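Local coordinates for protein toxin PAU_02230 (Photorhabdus asymbiotica subsp. asymbiotica ATCC 43949, PDB 6HV6) that is a bacterial toxin, here modelled as a fragment of mixed helix and sheet built around an antiparallel sheet, at residues A[284-288]-A[289-293]; A[354-358]-A[359-363]. The protein carries 1 engineered substitution. All blocks are in the same frame, centred on the assembly; numbering follows the deposited sequence.

Contact 1: A[284-288]-A[289-293]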
loop_
_atom_site.group_PDB
_atom_site.type_symbol
_atom_site.label_atom_id
_atom_site.label_comp_id
_atom_site.label_asym_id
_atom_site.label_seq_id
_atom_site.Cartn_x
_atom_site.Cartn_y
_atom_site.Cartn_z
ATOM N N VAL A 284 -8.256 -1.918 13.389
ATOM C CA VAL A 284 -7.061 -1.479 14.112
ATOM C C VAL A 284 -6.677 -0.095 13.607
ATOM O O VAL A 284 -6.310 0.061 12.440
ATOM C CB VAL A 284 -5.887 -2.458 13.940
ATOM C CG1 VAL A 284 -4.680 -2.002 14.798
ATOM C CG2 VAL A 284 -6.297 -3.864 14.358
ATOM N N ASP A 285 -6.757 0.907 14.475
ATOM C CA ASP A 285 -6.322 2.255 14.132
ATOM C C ASP A 285 -4.900 2.462 14.635
ATOM O O ASP A 285 -4.595 2.140 15.786
ATOM C CB ASP A 285 -7.247 3.309 14.745
ATOM C CG ASP A 285 -8.664 3.233 14.209
ATOM O OD1 ASP A 285 -8.862 2.688 13.092
ATOM O OD2 ASP A 285 -9.578 3.726 14.909
ATOM N N ALA A 286 -4.033 2.991 13.768
ATOM C CA ALA A 286 -2.615 3.189 14.078
ATOM C C ALA A 286 -2.177 4.504 13.442
ATOM O O ALA A 286 -2.962 5.097 12.692
ATOM C CB ALA A 286 -1.787 2.011 13.554
ATOM N N PRO A 287 -0.953 5.016 13.716
ATOM C CA PRO A 287 -0.550 6.291 13.108
ATOM C C PRO A 287 -0.649 6.280 11.590
ATOM O O PRO A 287 0.101 5.567 10.916
ATOM C CB PRO A 287 0.900 6.456 13.579
ATOM C CG PRO A 287 0.911 5.805 14.930
ATOM C CD PRO A 287 -0.005 4.599 14.772
ATOM N N LYS A 288 -1.599 7.053 11.053
ATOM C CA LYS A 288 -1.809 7.185 9.601
ATOM C C LYS A 288 -1.978 5.837 8.909
ATOM O O LYS A 288 -1.571 5.652 7.759
ATOM C CB LYS A 288 -0.666 7.976 8.958
ATOM C CG LYS A 288 -0.579 9.410 9.457
ATOM C CD LYS A 288 0.675 10.101 8.957
ATOM C CE LYS A 288 0.695 11.561 9.387
ATOM N NZ LYS A 288 -0.467 12.319 8.824
ATOM N N HIS A 289 -2.616 4.891 9.596
ATOM C CA HIS A 289 -2.774 3.558 9.032
ATOM C C HIS A 289 -3.988 2.893 9.655
ATOM O O HIS A 289 -4.384 3.213 10.778
ATOM C CB HIS A 289 -1.518 2.699 9.262
ATOM C CG HIS A 289 -1.464 1.462 8.414
ATOM N ND1 HIS A 289 -1.937 1.425 7.115
ATOM C CD2 HIS A 289 -0.961 0.229 8.666
ATOM C CE1 HIS A 289 -1.754 0.212 6.617
ATOM N NE2 HIS A 289 -1.156 -0.530 7.535
ATOM N N THR A 290 -4.582 1.968 8.909
ATOM C CA THR A 290 -5.683 1.167 9.413
ATOM C C THR A 290 -5.415 -0.279 9.047
ATOM O O THR A 290 -4.925 -0.569 7.953
ATOM C CB THR A 290 -7.029 1.608 8.826
ATOM O OG1 THR A 290 -7.230 3.000 9.064
ATOM C CG2 THR A 290 -8.193 0.794 9.442
ATOM N N MET A 291 -5.727 -1.183 9.967
ATOM C CA MET A 291 -5.545 -2.599 9.707
ATOM C C MET A 291 -6.774 -3.319 10.257
ATOM O O MET A 291 -7.735 -2.696 10.713
ATOM C CB MET A 291 -4.227 -3.087 10.321
ATOM C CG MET A 291 -2.955 -2.455 9.693
ATOM S SD MET A 291 -1.564 -2.595 10.824
ATOM C CE MET A 291 -1.998 -1.331 12.012
ATOM N N LEU A 292 -6.735 -4.643 10.245
ATOM C CA LEU A 292 -7.924 -5.403 10.587
ATOM C C LEU A 292 -7.501 -6.735 11.175
ATOM O O LEU A 292 -6.558 -7.359 10.677
ATOM C CB LEU A 292 -8.789 -5.623 9.336
ATOM C CG LEU A 292 -9.991 -6.545 9.500
ATOM C CD1 LEU A 292 -11.119 -5.755 10.114
ATOM C CD2 LEU A 292 -10.369 -7.122 8.130
ATOM N N ILE A 293 -8.199 -7.178 12.220
ATOM C CA ILE A 293 -8.028 -8.535 12.718
ATOM C C ILE A 293 -9.401 -9.164 12.855
ATOM O O ILE A 293 -10.379 -8.490 13.200
ATOM C CB ILE A 293 -7.239 -8.592 14.046
ATOM C CG1 ILE A 293 -7.910 -7.772 15.134
ATOM C CG2 ILE A 293 -5.820 -8.076 13.840
ATOM C CD1 ILE A 293 -6.998 -7.545 16.338
HETATM O O HOH W 1 -8.172 4.021 11.192
HETATM O O HOH W 2 -2.034 3.756 5.410
#

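Contact 2: A[354-358]-A[359-363]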
loop_
_atom_site.group_PDB
_atom_site.type_symbol
_atom_site.label_atom_id
_atom_site.label_comp_id
_atom_site.label_asym_id
_atom_site.label_seq_id
_atom_site.Cartn_x
_atom_site.Cartn_y
_atom_site.Cartn_z
ATOM N N ILE A 354 -26.379 -0.082 4.015
ATOM C CA ILE A 354 -25.385 0.973 3.842
ATOM C C ILE A 354 -24.939 1.008 2.388
ATOM O O ILE A 354 -24.451 0.008 1.849
ATOM C CB ILE A 354 -24.199 0.764 4.786
ATOM C CG1 ILE A 354 -24.679 0.903 6.231
ATOM C CG2 ILE A 354 -23.069 1.746 4.456
ATOM C CD1 ILE A 354 -23.704 0.346 7.256
ATOM N N LYS A 355 -25.106 2.160 1.748
ATOM C CA LYS A 355 -24.853 2.309 0.323
ATOM C C LYS A 355 -23.723 3.301 0.110
ATOM O O LYS A 355 -23.756 4.412 0.647
ATOM C CB LYS A 355 -26.117 2.769 -0.409
ATOM C CG LYS A 355 -27.327 1.880 -0.153
ATOM C CD LYS A 355 -27.186 0.518 -0.823
ATOM C CE LYS A 355 -27.466 0.609 -2.320
ATOM N NZ LYS A 355 -27.585 -0.725 -2.987
ATOM N N ILE A 356 -22.728 2.897 -0.671
ATOM C CA ILE A 356 -21.593 3.734 -1.031
ATOM C C ILE A 356 -21.749 4.059 -2.513
ATOM O O ILE A 356 -21.583 3.184 -3.372
ATOM C CB ILE A 356 -20.254 3.043 -0.720
ATOM C CG1 ILE A 356 -19.910 3.186 0.764
ATOM C CG2 ILE A 356 -19.124 3.618 -1.536
ATOM C CD1 ILE A 356 -20.643 2.240 1.658
ATOM N N SER A 357 -22.107 5.313 -2.808
ATOM C CA SER A 357 -22.445 5.746 -4.167
ATOM C C SER A 357 -23.465 4.811 -4.803
ATOM O O SER A 357 -23.356 4.442 -5.973
ATOM C CB SER A 357 -21.202 5.855 -5.051
ATOM O OG SER A 357 -20.175 6.598 -4.421
ATOM N N GLY A 358 -24.465 4.413 -4.020
ATOM C CA GLY A 358 -25.503 3.537 -4.525
ATOM C C GLY A 358 -25.159 2.065 -4.565
ATOM O O GLY A 358 -25.969 1.274 -5.059
ATOM N N ARG A 359 -23.991 1.665 -4.065
ATOM C CA ARG A 359 -23.573 0.270 -4.064
ATOM C C ARG A 359 -23.372 -0.198 -2.629
ATOM O O ARG A 359 -22.732 0.496 -1.834
ATOM C CB ARG A 359 -22.279 0.073 -4.871
ATOM C CG ARG A 359 -22.414 0.374 -6.368
ATOM C CD ARG A 359 -21.514 -0.522 -7.240
ATOM N NE ARG A 359 -20.085 -0.310 -7.009
ATOM C CZ ARG A 359 -19.112 -0.984 -7.624
ATOM N NH1 ARG A 359 -19.413 -1.923 -8.514
ATOM N NH2 ARG A 359 -17.835 -0.725 -7.345
ATOM N N ASN A 360 -23.922 -1.364 -2.298
ATOM C CA ASN A 360 -23.609 -2.003 -1.027
ATOM C C ASN A 360 -22.238 -2.680 -1.111
ATOM O O ASN A 360 -21.617 -2.764 -2.176
ATOM C CB ASN A 360 -24.694 -3.010 -0.644
ATOM C CG ASN A 360 -24.909 -4.079 -1.707
ATOM O OD1 ASN A 360 -23.962 -4.730 -2.150
ATOM N ND2 ASN A 360 -26.161 -4.259 -2.125
ATOM N N LEU A 361 -21.752 -3.165 0.032
ATOM C CA LEU A 361 -20.406 -3.725 0.039
ATOM C C LEU A 361 -20.314 -4.953 -0.857
ATOM O O LEU A 361 -19.258 -5.203 -1.454
ATOM C CB LEU A 361 -19.957 -4.068 1.462
ATOM C CG LEU A 361 -19.770 -2.947 2.489
ATOM C CD1 LEU A 361 -18.900 -3.433 3.658
ATOM C CD2 LEU A 361 -19.168 -1.692 1.863
ATOM N N ASN A 362 -21.406 -5.716 -0.990
ATOM C CA ASN A 362 -21.378 -6.886 -1.864
ATOM C C ASN A 362 -21.209 -6.475 -3.322
ATOM O O ASN A 362 -20.409 -7.068 -4.059
ATOM C CB ASN A 362 -22.652 -7.711 -1.688
ATOM C CG ASN A 362 -22.550 -8.713 -0.557
ATOM O OD1 ASN A 362 -21.463 -9.032 -0.079
ATOM N ND2 ASN A 362 -23.692 -9.237 -0.142
ATOM N N GLU A 363 -21.956 -5.460 -3.757
ATOM C CA GLU A 363 -21.854 -5.004 -5.137
ATOM C C GLU A 363 -20.486 -4.406 -5.425
ATOM O O GLU A 363 -20.008 -4.476 -6.563
ATOM C CB GLU A 363 -22.958 -3.989 -5.430
ATOM C CG GLU A 363 -24.360 -4.569 -5.306
ATOM C CD GLU A 363 -25.437 -3.507 -5.254
ATOM O OE1 GLU A 363 -25.296 -2.549 -4.466
ATOM O OE2 GLU A 363 -26.426 -3.628 -6.008
HETATM O O HOH W 3 -23.055 -1.946 2.786
HETATM O O HOH W 4 -19.589 2.649 -5.311
#

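Contact 1: A[284-288]-A[289-293]
The imidazole of His-289 is met obliquely by the carbonyl oxygen of Lys-288, and the side chains of Ala-199 and Asn-311 touch the histidine. A water bridges Lys-288 O (3.1 Å) and His-289 ND1 (2.9 Å), and with NE2 hydrogen-bonded to Asp-309 OD1 both ring nitrogens have partners, which restrains the ring's rotation. With CG anti to the backbone N (chi1 -165°), the ring leads away from strand 284-286 to reach Asp-309 of strand 304-309. The Asp-285 carboxylate has its main polar partner in Arg-283 NE, a salt bridge through OD1; it stands beside the Thr-290 side chain, both pointing the same way, with only a loose approach of OD1 to Thr-290 CG2 (4.2 Å). On the Val-284, Ala-286 and Met-291 side, the bend of Met-291 at chi3 (-75°) turns its methyl back, and CE touches Ala-286 CB at 3.7 Å and Val-284 CG1 at 3.9 Å. Two reciprocal pairs of backbone hydrogen bonds set the register: Val-284 N to Met-291 O and Met-291 N to Val-284 O, both 2.8 Å, and Ala-286 N to His-289 O (3.0 Å), answered by His-289 N to Ala-286 O. Asp-285/Thr-290 is the non-hydrogen-bonded pair between them. Beyond Ala-286/His-289, Pro-287 and Lys-288 are the central residues of a type II turn, making this an antiparallel beta hairpin with a two-residue loop.

Contact 2: A[354-358]-A[359-363]
This is a local contact round a reverse turn that runs straight into a helix start, in the chain beyond strand 342-346 where helix 361-365 begins. The evidence is a reciprocal pair of backbone hydrogen bonds: Ile-356 N reaches Arg-359 O at 2.7 Å, nearly straight at the hydrogen (172°), and Arg-359 N returns to Ile-356 O at 2.9 Å. Ser-357 and Gly-358, both with positive phi, form the corner of this type I' beta turn. After it, Asn-360 is the N-cap of the helix and forms a capping box with Glu-363. Glu-363 N donates to Asn-360 OD1 at 2.7 Å, and Asn-360 N donates to Glu-363 OE1 at 2.8 Å, using the anti lone pair of that oxygen. Asn-360 CG sits between its own backbone N and carbonyl carbon (chi1 57°), which brings OD1 to the N-H of Glu-363 in the first turn. Lys-355 folds at chi2 and chi3, and its NZ lies 3.3 Å from Glu-363 OE1, a salt bridge whose hydrogen bond is weak. On the apolar side, Ile-356 CD1 meets Leu-361 CD2 at 4.2 Å; Leu-361 also packs on Leu-205 and Trp-208 of helix 199-211, and Ile-356 on Leu-243 of helix 235-244. The Arg-359 side chain runs away from the turn, and its NH2 is hydrogen-bonded to Ser-239 OG of helix 235-244; Glu-363 C lies over one guanidinium face, offset toward the rim.

Contacts 1 and 2 are tight turns in series along the chain, the first joining two sheet strands and the second leading into a helix. Their centres lie 23 Å apart and their nearest atoms about 10 Å, so they do not touch. Helix 199-211 relates them: Thr-290 and Leu-292 of contact 1 pack on it, as does Leu-361 of contact 2. Strand 342-346, which borders the 284-288 segment, precedes the loop that carries contact 2. The centre of contact 1 lies about 13 Å, and that of contact 2 about 23 Å, from the centre of the chain. The Thr-290 side chain is about 3 Å from a bound EPE, probably from the crystallisation liquor, its OG1 hydrogen-bonded to O3S.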